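Local coordinates for protein hydrazine synthase subunit alpha (PDB 5C2V) that forms hydrazine by condensing hydroxylamine with ammonia, the second half-reaction of the hydrazine synthase complex, and carries two heme c groups, at residues D[74-79]-D[106-111]; D[57-62]-D[89-94]; D[35-40]-D[50-55]; D[117-122]-D[188-193]. All coordinates share one frame; numbering follows the deposited sequence.

Interaction 1 of 4, residues D[74-79]-D[106-111]. With BET (trimethyl glycine), chain B.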
# COMPACT_ATOMS: atom_id res chain seq x y z
N ASN D 74 -23.10 -40.32 -11.79
CA ASN D 74 -24.01 -40.27 -12.94
C ASN D 74 -25.47 -39.95 -12.58
O ASN D 74 -26.23 -39.49 -13.44
CB ASN D 74 -23.97 -41.61 -13.69
CG ASN D 74 -23.23 -41.52 -15.01
OD1 ASN D 74 -23.22 -40.48 -15.66
ND2 ASN D 74 -22.60 -42.62 -15.40
N ASP D 75 -25.85 -40.19 -11.33
CA ASP D 75 -27.18 -39.80 -10.86
C ASP D 75 -27.28 -38.31 -10.56
O ASP D 75 -28.37 -37.78 -10.34
CB ASP D 75 -27.55 -40.60 -9.61
CG ASP D 75 -27.75 -42.08 -9.89
OD1 ASP D 75 -27.15 -42.58 -10.87
OD2 ASP D 75 -28.50 -42.73 -9.14
N PHE D 76 -26.14 -37.62 -10.53
CA PHE D 76 -26.11 -36.20 -10.21
C PHE D 76 -25.84 -35.33 -11.44
O PHE D 76 -24.95 -35.62 -12.23
CB PHE D 76 -25.04 -35.91 -9.15
CG PHE D 76 -25.37 -36.47 -7.79
CD1 PHE D 76 -26.11 -35.74 -6.89
CD2 PHE D 76 -24.92 -37.73 -7.42
CE1 PHE D 76 -26.41 -36.25 -5.64
CE2 PHE D 76 -25.21 -38.24 -6.18
CZ PHE D 76 -25.96 -37.50 -5.28
N ALA D 77 -26.62 -34.26 -11.58
CA ALA D 77 -26.40 -33.29 -12.65
C ALA D 77 -25.10 -32.53 -12.39
O ALA D 77 -24.32 -32.28 -13.31
CB ALA D 77 -27.57 -32.33 -12.75
N THR D 78 -24.88 -32.17 -11.13
CA THR D 78 -23.67 -31.47 -10.72
C THR D 78 -23.07 -32.13 -9.48
O THR D 78 -23.76 -32.29 -8.48
CB THR D 78 -23.94 -29.99 -10.42
OG1 THR D 78 -24.48 -29.35 -11.59
CG2 THR D 78 -22.67 -29.28 -10.00
N ALA D 79 -21.81 -32.52 -9.56
CA ALA D 79 -21.13 -33.13 -8.42
C ALA D 79 -19.66 -32.72 -8.35
O ALA D 79 -18.96 -32.71 -9.36
CB ALA D 79 -21.25 -34.63 -8.48
N TRP D 106 -23.54 -34.92 0.24
CA TRP D 106 -23.85 -36.33 0.07
C TRP D 106 -22.64 -37.17 0.43
O TRP D 106 -21.54 -36.65 0.58
CB TRP D 106 -24.28 -36.62 -1.37
CG TRP D 106 -25.39 -35.75 -1.89
CD1 TRP D 106 -25.31 -34.44 -2.24
CD2 TRP D 106 -26.75 -36.14 -2.12
NE1 TRP D 106 -26.53 -33.98 -2.67
CE2 TRP D 106 -27.43 -35.01 -2.61
CE3 TRP D 106 -27.46 -37.34 -1.97
CZ2 TRP D 106 -28.79 -35.04 -2.94
CZ3 TRP D 106 -28.80 -37.37 -2.30
CH2 TRP D 106 -29.45 -36.22 -2.78
N GLU D 107 -22.84 -38.48 0.58
CA GLU D 107 -21.71 -39.40 0.75
C GLU D 107 -22.03 -40.75 0.12
O GLU D 107 -23.19 -41.17 0.09
CB GLU D 107 -21.34 -39.57 2.22
CG GLU D 107 -22.52 -39.77 3.17
CD GLU D 107 -22.07 -40.27 4.53
OE1 GLU D 107 -21.10 -41.06 4.58
OE2 GLU D 107 -22.67 -39.88 5.55
N MET D 108 -21.00 -41.42 -0.37
CA MET D 108 -21.18 -42.73 -0.99
C MET D 108 -19.89 -43.55 -0.92
O MET D 108 -18.81 -43.01 -0.71
CB MET D 108 -21.62 -42.59 -2.44
CG MET D 108 -20.52 -42.18 -3.40
SD MET D 108 -20.95 -42.42 -5.13
CE MET D 108 -22.36 -41.33 -5.29
N ASN D 109 -20.03 -44.86 -1.09
CA ASN D 109 -18.88 -45.76 -1.09
C ASN D 109 -18.00 -45.56 -2.32
O ASN D 109 -18.44 -45.00 -3.32
CB ASN D 109 -19.35 -47.22 -1.01
CG ASN D 109 -20.17 -47.50 0.23
OD1 ASN D 109 -19.94 -46.92 1.28
ND2 ASN D 109 -21.14 -48.40 0.10
N ILE D 110 -16.75 -46.00 -2.22
CA ILE D 110 -15.79 -45.84 -3.30
C ILE D 110 -16.20 -46.63 -4.55
O ILE D 110 -15.83 -46.27 -5.67
CB ILE D 110 -14.37 -46.28 -2.85
CG1 ILE D 110 -13.32 -45.91 -3.90
CG2 ILE D 110 -14.34 -47.76 -2.52
CD1 ILE D 110 -11.91 -46.33 -3.54
N ASP D 111 -16.99 -47.68 -4.36
CA ASP D 111 -17.43 -48.52 -5.47
C ASP D 111 -18.60 -47.89 -6.23
O ASP D 111 -18.89 -48.28 -7.36
CB ASP D 111 -17.83 -49.91 -4.97
CG ASP D 111 -18.83 -49.87 -3.83
OD1 ASP D 111 -19.64 -48.92 -3.76
OD2 ASP D 111 -18.82 -50.80 -2.99
N BET B . -23.45 -35.75 -16.20
CA BET B . -23.43 -36.71 -17.38
C BET B . -21.91 -36.91 -17.90
O BET B . -21.67 -36.38 -19.01
OXT BET B . -21.18 -37.58 -17.12
C1 BET B . -24.80 -35.07 -16.10
C2 BET B . -22.38 -34.67 -16.34
C3 BET B . -23.26 -36.52 -14.90
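Phe76 reaches Trp106 and Met108 across an intervening strand rather than from a paired one. Strands 76-84 and 103-109 both run antiparallel to strand 90-97, which lies between them, so no backbone hydrogen bond joins 74-79 to 106-111. Just past Phe76, Ala77 and Thr78 both face Val96 in a classic beta bulge, where the chain turns a corner. On the other segment, Trp106 and Met108 alternate with Glu107 along the strand and present their side chains to the same face.

With CG beside its backbone N (chi1 -69°), the Phe76 ring is directed at the indole. The result is a T-shaped stack in which the Phe76 edge meets one face of Trp106. Phe76 CE1 stands over the indole, 3.4 Å from Trp106 CE2, and Phe76 CZ is 3.5 Å from Trp106 CD2. The ring planes make 75°, and the centroid of the Phe76 ring lies 4.7 Å from that of the five-membered Trp106 ring. Met108 brings its methyl in obliquely, placing CE 4.3 Å from Phe76 CE2. Phe93 of the middle strand adds another edge-to-face partner to Phe76, and Trp106 NE1 is hydrogen-bonded to Gly95 O.

The carbonyls of Phe76 and Ala77 lie near a bound trimethyl glycine, whose methyl C3 is 3.3 Å from Phe76 O. A carbonyl dipole beside a quaternary ammonium methyl is probably favourable electrostatically. Phe76 thus combines two chemistries: an apolar ring buried against Trp106 and Met108, and a carbonyl that lines the ligand pocket.

Interaction 2 of 4, residues D[57-62]-D[89-94]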
# COMPACT_ATOMS: atom_id res chain seq x y z
N SER D 57 -20.80 -30.99 -13.83
CA SER D 57 -19.54 -31.62 -13.45
C SER D 57 -19.76 -32.98 -12.80
O SER D 57 -20.75 -33.20 -12.11
CB SER D 57 -18.75 -30.72 -12.50
OG SER D 57 -18.54 -29.46 -13.09
N ARG D 58 -18.82 -33.89 -13.02
CA ARG D 58 -18.92 -35.24 -12.49
C ARG D 58 -17.71 -35.61 -11.64
O ARG D 58 -16.60 -35.14 -11.89
CB ARG D 58 -19.10 -36.25 -13.63
CG ARG D 58 -17.90 -36.33 -14.55
CD ARG D 58 -18.22 -37.11 -15.82
NE ARG D 58 -17.02 -37.43 -16.58
CZ ARG D 58 -17.03 -38.00 -17.78
NH1 ARG D 58 -18.18 -38.31 -18.36
NH2 ARG D 58 -15.89 -38.26 -18.40
N ILE D 59 -17.93 -36.45 -10.63
CA ILE D 59 -16.84 -36.97 -9.82
C ILE D 59 -16.47 -38.36 -10.30
O ILE D 59 -17.33 -39.23 -10.44
CB ILE D 59 -17.21 -37.02 -8.33
CG1 ILE D 59 -17.60 -35.62 -7.83
CG2 ILE D 59 -16.06 -37.58 -7.50
CD1 ILE D 59 -17.93 -35.57 -6.37
N VAL D 60 -15.18 -38.58 -10.55
CA VAL D 60 -14.74 -39.83 -11.15
C VAL D 60 -13.59 -40.50 -10.39
O VAL D 60 -12.81 -39.85 -9.68
CB VAL D 60 -14.29 -39.62 -12.61
CG1 VAL D 60 -15.47 -39.21 -13.47
CG2 VAL D 60 -13.19 -38.58 -12.68
N LEU D 61 -13.52 -41.82 -10.55
CA LEU D 61 -12.46 -42.64 -9.96
C LEU D 61 -11.54 -43.18 -11.05
O LEU D 61 -12.01 -43.71 -12.06
CB LEU D 61 -13.06 -43.79 -9.15
CG LEU D 61 -12.09 -44.82 -8.56
CD1 LEU D 61 -11.10 -44.15 -7.61
CD2 LEU D 61 -12.86 -45.92 -7.84
N PHE D 62 -10.24 -43.05 -10.83
CA PHE D 62 -9.24 -43.42 -11.83
C PHE D 62 -8.15 -44.31 -11.24
O PHE D 62 -7.58 -43.99 -10.19
CB PHE D 62 -8.63 -42.17 -12.45
CG PHE D 62 -7.48 -42.44 -13.38
CD1 PHE D 62 -7.71 -42.88 -14.67
CD2 PHE D 62 -6.18 -42.24 -12.96
CE1 PHE D 62 -6.65 -43.13 -15.53
CE2 PHE D 62 -5.12 -42.48 -13.82
CZ PHE D 62 -5.35 -42.93 -15.10
N LYS D 89 -12.65 -46.29 1.91
CA LYS D 89 -13.69 -47.09 1.25
C LYS D 89 -14.94 -46.27 0.92
O LYS D 89 -15.88 -46.79 0.31
CB LYS D 89 -14.06 -48.29 2.12
CG LYS D 89 -12.92 -49.27 2.33
CD LYS D 89 -12.37 -49.75 1.00
CE LYS D 89 -11.00 -50.38 1.15
NZ LYS D 89 -10.99 -51.46 2.18
N LYS D 90 -14.95 -45.01 1.32
CA LYS D 90 -16.08 -44.13 1.04
C LYS D 90 -15.65 -42.67 1.05
O LYS D 90 -14.57 -42.33 1.54
CB LYS D 90 -17.21 -44.35 2.06
CG LYS D 90 -17.16 -43.41 3.25
CD LYS D 90 -18.35 -43.60 4.17
CE LYS D 90 -18.35 -42.58 5.30
NZ LYS D 90 -19.49 -42.77 6.24
N PHE D 91 -16.48 -41.80 0.49
CA PHE D 91 -16.17 -40.37 0.46
C PHE D 91 -17.43 -39.51 0.53
O PHE D 91 -18.54 -39.97 0.26
CB PHE D 91 -15.36 -40.02 -0.79
CG PHE D 91 -16.13 -40.13 -2.07
CD1 PHE D 91 -16.73 -39.01 -2.63
CD2 PHE D 91 -16.25 -41.35 -2.72
CE1 PHE D 91 -17.44 -39.11 -3.81
CE2 PHE D 91 -16.96 -41.45 -3.90
CZ PHE D 91 -17.55 -40.33 -4.45
N ALA D 92 -17.23 -38.24 0.88
CA ALA D 92 -18.31 -37.26 0.93
C ALA D 92 -18.06 -36.18 -0.12
O ALA D 92 -16.92 -35.93 -0.51
CB ALA D 92 -18.42 -36.65 2.31
N PHE D 93 -19.14 -35.53 -0.56
CA PHE D 93 -19.03 -34.53 -1.61
C PHE D 93 -20.21 -33.57 -1.62
O PHE D 93 -21.15 -33.70 -0.84
CB PHE D 93 -18.89 -35.21 -2.97
CG PHE D 93 -20.09 -36.03 -3.37
CD1 PHE D 93 -20.25 -37.32 -2.88
CD2 PHE D 93 -21.05 -35.52 -4.22
CE1 PHE D 93 -21.35 -38.08 -3.24
CE2 PHE D 93 -22.15 -36.28 -4.59
CZ PHE D 93 -22.30 -37.56 -4.10
N ALA D 94 -20.15 -32.60 -2.53
CA ALA D 94 -21.26 -31.69 -2.77
C ALA D 94 -21.89 -32.02 -4.11
O ALA D 94 -21.18 -32.27 -5.08
CB ALA D 94 -20.80 -30.25 -2.73
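Ile59 of strand 58-63 is the single side chain through which 57-62 meets Phe91 and Phe93 of strand 90-97. Its CB projects toward the facing strand and there divides into two branches. CG2, the short branch, approaches the Phe91 ring obliquely and comes within 4.2 Å of Phe91 CE1. The longer branch leaves through CG1, which sits beside the backbone N, and continues outstretched (chi2 -178°) to the terminal methyl. That methyl, CD1, settles at the root of the Phe93 side chain, 3.6 Å from Phe93 CB and 3.7 Å from Phe93 CG. Further along the ring, Phe93 CD2 lies 3.8 Å from the same Ile59 CD1. Ile59 therefore bears on Phe93 at CB and the near end of its ring, and on Phe91 out on the ring itself.

The two backbones stay well apart, with Ile59 CA 8.8 Å from Phe93 CA, and no hydrogen bond spans the gap. Leu72 packs on Phe91 and Ala79 on Ile59. Strands 58-63 and 90-97 belong to consecutive four-stranded antiparallel sheets. Apolar packing between the sheets of adjacent blades is a general feature of beta-propellers, and Ile59 against Phe91 and Phe93 is consistent with such a blade-to-blade interface in the N-terminal propeller domain.

Interaction 3 of 4, residues D[35-40]-D[50-55]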
# COMPACT_ATOMS: atom_id res chain seq x y z
N THR D 35 -12.55 -34.38 -9.67
CA THR D 35 -13.68 -33.72 -10.29
C THR D 35 -13.37 -33.28 -11.72
O THR D 35 -12.32 -32.69 -11.99
CB THR D 35 -14.13 -32.48 -9.48
OG1 THR D 35 -14.38 -32.87 -8.12
CG2 THR D 35 -15.39 -31.87 -10.07
N GLN D 36 -14.29 -33.57 -12.63
CA GLN D 36 -14.22 -33.10 -14.00
C GLN D 36 -15.33 -32.10 -14.27
O GLN D 36 -16.51 -32.40 -14.07
CB GLN D 36 -14.31 -34.26 -14.99
CG GLN D 36 -13.11 -35.19 -14.98
CD GLN D 36 -13.23 -36.30 -16.00
OE1 GLN D 36 -14.33 -36.74 -16.34
NE2 GLN D 36 -12.09 -36.75 -16.52
N SER D 37 -14.96 -30.91 -14.73
CA SER D 37 -15.93 -29.86 -15.01
C SER D 37 -15.88 -29.47 -16.49
O SER D 37 -14.82 -29.51 -17.10
CB SER D 37 -15.66 -28.63 -14.13
OG SER D 37 -15.86 -28.93 -12.76
N PRO D 38 -17.03 -29.10 -17.06
CA PRO D 38 -17.03 -28.63 -18.45
C PRO D 38 -16.18 -27.37 -18.58
O PRO D 38 -16.13 -26.61 -17.62
CB PRO D 38 -18.51 -28.32 -18.73
CG PRO D 38 -19.27 -29.07 -17.67
CD PRO D 38 -18.38 -29.08 -16.47
N ARG D 39 -15.53 -27.14 -19.72
CA ARG D 39 -14.74 -25.93 -19.80
C ARG D 39 -15.65 -24.84 -20.34
O ARG D 39 -15.90 -24.74 -21.54
CB ARG D 39 -13.52 -26.12 -20.72
CG ARG D 39 -12.78 -27.43 -20.51
CD ARG D 39 -11.85 -27.73 -21.67
NE ARG D 39 -10.98 -26.59 -21.99
CZ ARG D 39 -10.10 -26.58 -22.98
NH1 ARG D 39 -9.96 -27.64 -23.77
NH2 ARG D 39 -9.36 -25.50 -23.19
N THR D 40 -16.13 -24.02 -19.41
CA THR D 40 -17.08 -22.95 -19.70
C THR D 40 -17.08 -22.03 -18.48
O THR D 40 -16.64 -22.43 -17.40
CB THR D 40 -18.51 -23.49 -19.98
OG1 THR D 40 -18.44 -24.61 -20.88
CG2 THR D 40 -19.39 -22.42 -20.60
N PRO D 50 -15.76 -18.25 -3.20
CA PRO D 50 -16.10 -19.63 -2.82
C PRO D 50 -17.41 -20.15 -3.37
O PRO D 50 -17.65 -21.36 -3.32
CB PRO D 50 -16.16 -19.56 -1.30
CG PRO D 50 -16.62 -18.19 -1.03
CD PRO D 50 -15.94 -17.33 -2.07
N HIS D 51 -18.26 -19.27 -3.91
CA HIS D 51 -19.58 -19.73 -4.29
C HIS D 51 -19.37 -20.32 -5.67
O HIS D 51 -19.30 -19.61 -6.68
CB HIS D 51 -20.58 -18.58 -4.30
CG HIS D 51 -21.94 -18.94 -4.80
ND1 HIS D 51 -22.85 -19.65 -4.05
CD2 HIS D 51 -22.56 -18.67 -5.98
CE1 HIS D 51 -23.97 -19.81 -4.74
NE2 HIS D 51 -23.82 -19.23 -5.91
N TYR D 52 -19.29 -21.64 -5.67
CA TYR D 52 -18.80 -22.38 -6.81
C TYR D 52 -19.68 -23.60 -7.01
O TYR D 52 -19.68 -24.52 -6.19
CB TYR D 52 -17.33 -22.76 -6.58
CG TYR D 52 -16.69 -23.65 -7.61
CD1 TYR D 52 -16.29 -23.15 -8.84
CD2 TYR D 52 -16.42 -24.98 -7.33
CE1 TYR D 52 -15.68 -23.96 -9.78
CE2 TYR D 52 -15.80 -25.80 -8.26
CZ TYR D 52 -15.44 -25.28 -9.49
OH TYR D 52 -14.83 -26.09 -10.42
N ILE D 53 -20.41 -23.61 -8.12
CA ILE D 53 -21.30 -24.72 -8.43
C ILE D 53 -21.06 -25.08 -9.89
O ILE D 53 -21.80 -24.64 -10.77
CB ILE D 53 -22.78 -24.38 -8.19
CG1 ILE D 53 -22.97 -23.71 -6.83
CG2 ILE D 53 -23.64 -25.63 -8.30
CD1 ILE D 53 -24.41 -23.36 -6.51
N PRO D 54 -20.02 -25.88 -10.14
CA PRO D 54 -19.60 -26.20 -11.50
C PRO D 54 -20.65 -27.06 -12.20
O PRO D 54 -20.50 -28.28 -12.28
CB PRO D 54 -18.29 -26.97 -11.29
CG PRO D 54 -18.41 -27.54 -9.92
CD PRO D 54 -19.18 -26.53 -9.13
N GLU D 55 -21.71 -26.42 -12.66
CA GLU D 55 -22.84 -27.10 -13.29
C GLU D 55 -22.40 -28.02 -14.42
O GLU D 55 -21.66 -27.62 -15.32
CB GLU D 55 -23.84 -26.07 -13.81
CG GLU D 55 -25.01 -26.66 -14.58
CD GLU D 55 -26.04 -25.62 -14.97
OE1 GLU D 55 -26.25 -24.67 -14.18
OE2 GLU D 55 -26.63 -25.74 -16.06
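Ser37 of strand 31-37 meets Pro54 and the tip of Tyr52 in the buried part of this contact. Ser37 OG lies beside its own backbone N (chi1 -64°), and from there it touches the Pro54 ring, 3.5 Å from Pro54 CB. Tyr52 OH approaches the same Ser37 OG only to 3.8 Å, and each hydroxyl is hydrogen-bonded elsewhere: Ser37 OG to Ser57 OG, Tyr52 OH to Asp44. Within the loop, Pro54 CD rests 3.5 Å above the plane of the Tyr52 ring, toward its rim. Phe80 also packs on Pro54.

Toward solvent the contact thins out. Pro38 CG lies 3.7 Å from the Glu55 carbonyl oxygen, while the Glu55 side chain points away and is exposed. This outer edge follows an inverse gamma turn centred on Pro54, whose closing bond from Glu55 N to Ile53 O is weak.

Segment 50-55 belongs to the long connection between strands 31-37 and 58-63, antiparallel neighbours in one sheet, and packs back on the strand it leaves. No hydrogen bond connects it with 35-40. Pro54 and Pro38 supply much of the touching surface, against the Ser37 hydroxyl and the Glu55 carbonyl, and the hydroxyls find partners outside the two segments, consistent with a loop positioned by shape and by bonds made beyond the pair.

Interaction 4 of 4, residues D[117-122]-D[188-193]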
# COMPACT_ATOMS: atom_id res chain seq x y z
N GLN D 117 -28.03 -38.96 1.65
CA GLN D 117 -28.15 -37.50 1.62
C GLN D 117 -27.95 -36.87 3.00
O GLN D 117 -28.73 -37.10 3.92
CB GLN D 117 -29.52 -37.09 1.07
CG GLN D 117 -29.71 -35.59 0.93
CD GLN D 117 -31.09 -35.23 0.43
OE1 GLN D 117 -31.84 -36.08 -0.04
NE2 GLN D 117 -31.43 -33.95 0.53
N MET D 118 -26.89 -36.08 3.13
CA MET D 118 -26.54 -35.46 4.41
C MET D 118 -27.30 -34.17 4.74
O MET D 118 -27.71 -33.97 5.88
CB MET D 118 -25.03 -35.19 4.45
CG MET D 118 -24.21 -36.44 4.20
SD MET D 118 -24.87 -37.83 5.13
CE MET D 118 -24.36 -37.39 6.79
N THR D 119 -27.47 -33.29 3.75
CA THR D 119 -28.04 -31.96 4.02
C THR D 119 -29.28 -31.64 3.19
O THR D 119 -29.29 -31.81 1.97
CB THR D 119 -27.01 -30.85 3.76
OG1 THR D 119 -26.42 -31.01 2.47
CG2 THR D 119 -25.91 -30.89 4.81
N ASP D 120 -30.34 -31.21 3.86
CA ASP D 120 -31.53 -30.67 3.19
C ASP D 120 -31.57 -29.13 3.16
O ASP D 120 -32.58 -28.55 2.77
CB ASP D 120 -32.81 -31.20 3.83
CG ASP D 120 -33.95 -31.30 2.83
OD1 ASP D 120 -33.66 -31.43 1.62
OD2 ASP D 120 -35.12 -31.25 3.25
N LEU D 121 -30.48 -28.49 3.58
CA LEU D 121 -30.45 -27.05 3.86
C LEU D 121 -31.04 -26.19 2.74
O LEU D 121 -30.91 -26.51 1.56
CB LEU D 121 -29.00 -26.59 4.11
CG LEU D 121 -28.77 -25.09 4.33
CD1 LEU D 121 -29.33 -24.63 5.67
CD2 LEU D 121 -27.30 -24.70 4.18
N LYS D 122 -31.70 -25.10 3.13
CA LYS D 122 -32.26 -24.18 2.16
C LYS D 122 -31.14 -23.20 1.86
O LYS D 122 -30.86 -22.29 2.64
CB LYS D 122 -33.49 -23.48 2.75
CG LYS D 122 -34.39 -22.73 1.79
CD LYS D 122 -35.47 -21.98 2.58
CE LYS D 122 -36.14 -22.89 3.60
NZ LYS D 122 -37.14 -22.18 4.45
N TYR D 188 -20.32 -25.10 9.06
CA TYR D 188 -21.28 -25.89 9.80
C TYR D 188 -20.66 -27.21 10.24
O TYR D 188 -19.93 -27.86 9.48
CB TYR D 188 -22.52 -26.18 8.96
CG TYR D 188 -23.46 -25.01 8.76
CD1 TYR D 188 -23.26 -24.11 7.71
CD2 TYR D 188 -24.55 -24.82 9.59
CE1 TYR D 188 -24.12 -23.04 7.52
CE2 TYR D 188 -25.42 -23.76 9.40
CZ TYR D 188 -25.20 -22.87 8.37
OH TYR D 188 -26.06 -21.81 8.18
N ARG D 189 -20.96 -27.61 11.48
CA ARG D 189 -20.65 -28.96 11.94
C ARG D 189 -21.91 -29.81 11.84
O ARG D 189 -23.02 -29.34 12.10
CB ARG D 189 -20.10 -28.95 13.37
CG ARG D 189 -21.08 -28.51 14.44
CD ARG D 189 -20.47 -28.70 15.83
NE ARG D 189 -21.32 -28.17 16.89
CZ ARG D 189 -21.03 -28.25 18.18
NH1 ARG D 189 -19.91 -28.83 18.58
NH2 ARG D 189 -21.86 -27.74 19.08
N LEU D 190 -21.73 -31.07 11.45
CA LEU D 190 -22.85 -31.94 11.15
C LEU D 190 -22.74 -33.29 11.85
O LEU D 190 -21.78 -34.04 11.63
CB LEU D 190 -22.97 -32.14 9.63
CG LEU D 190 -24.06 -33.05 9.06
CD1 LEU D 190 -24.53 -32.51 7.73
CD2 LEU D 190 -23.55 -34.47 8.87
N ASP D 191 -23.72 -33.60 12.69
CA ASP D 191 -23.83 -34.91 13.30
C ASP D 191 -24.51 -35.86 12.32
O ASP D 191 -25.65 -35.62 11.88
CB ASP D 191 -24.60 -34.85 14.62
CG ASP D 191 -24.37 -36.07 15.49
OD1 ASP D 191 -24.29 -37.19 14.95
OD2 ASP D 191 -24.27 -35.91 16.72
N THR D 192 -23.80 -36.93 11.98
CA THR D 192 -24.25 -37.90 10.99
C THR D 192 -25.21 -38.93 11.56
O THR D 192 -25.92 -39.61 10.81
CB THR D 192 -23.05 -38.65 10.37
OG1 THR D 192 -22.40 -39.44 11.38
CG2 THR D 192 -22.04 -37.67 9.79
N GLN D 193 -25.24 -39.06 12.88
CA GLN D 193 -26.07 -40.08 13.52
C GLN D 193 -27.42 -39.54 13.98
O GLN D 193 -28.22 -40.29 14.54
CB GLN D 193 -25.32 -40.71 14.69
CG GLN D 193 -24.17 -41.62 14.26
CD GLN D 193 -24.61 -42.70 13.29
OE1 GLN D 193 -25.77 -43.12 13.29
NE2 GLN D 193 -23.68 -43.16 12.47
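Met118 and Leu190 cross at about a right angle, and their methyls make the main apolar contact between the loop 117-122 and the end of strand 186-191. The Met118 side chain does not set out straight at its partner. It leaves with CG beside the backbone N and then folds at both chi2 (-44°) and chi3 (-73°), which swings its terminal methyl round to the strand. There Met118 CE lies 3.7 Å from Leu190 CD2. The same methyl also reaches Thr192, whose side chain it meets obliquely, with Met118 CE 3.8 Å from Thr192 CG2.

Leu190 points toward the loop and divides its two methyls between successive loop residues. While CD2 takes Met118, CD1 is met obliquely by Thr119, whose CG2 is 3.6 Å from Leu190 CD1. Both threonines offer their methyls here and turn their hydroxyls to other partners: Thr119 OG1 is hydrogen-bonded to Ile105 N, and Thr192 OG1 to Thr163 OG1. Beyond the strand, Gln193 N donates to Asp191 OD1 at 2.9 Å, forming an Asx turn. The donor comes to the anti side of the carboxylate, 19° out of its plane.

The loop 117-122 links strand 116-117, at the edge of one antiparallel sheet, to strand 124-131 of the next. Strand 186-191 belongs to that next sheet, paired between 154-171 and 216-220, and helix 196-201 packs on Asp191 and Thr192. Met118 O accepts from Thr216 OG1 and Thr192 O from Arg116 NH2, adding polar links between the two sheets, which are probably successive blades of the propeller.

The touching residues of interactions 1, 2 and 4 are all buried, whereas interaction 3 runs from a buried hydroxyl and proline out to an exposed glutamate. Interaction 1 works within one sheet of the propeller; interaction 2 sets strand 90-97 of that sheet against the preceding sheet, and interaction 4 joins the same sheet to the following one. Interactions 1 and 2 are closest, with centres about 6 Å apart. Interactions 2 and 3 share the sheet of strands 31-37 and 58-63, where Arg58 NE and Gln36 OE1 form a probable hydrogen bond. Chemistry shifts with place: aromatic stacking in interaction 1, isoleucine on phenylalanines in interaction 2, aliphatic methyls in interaction 4, prolines against a serine hydroxyl and a backbone carbonyl in interaction 3.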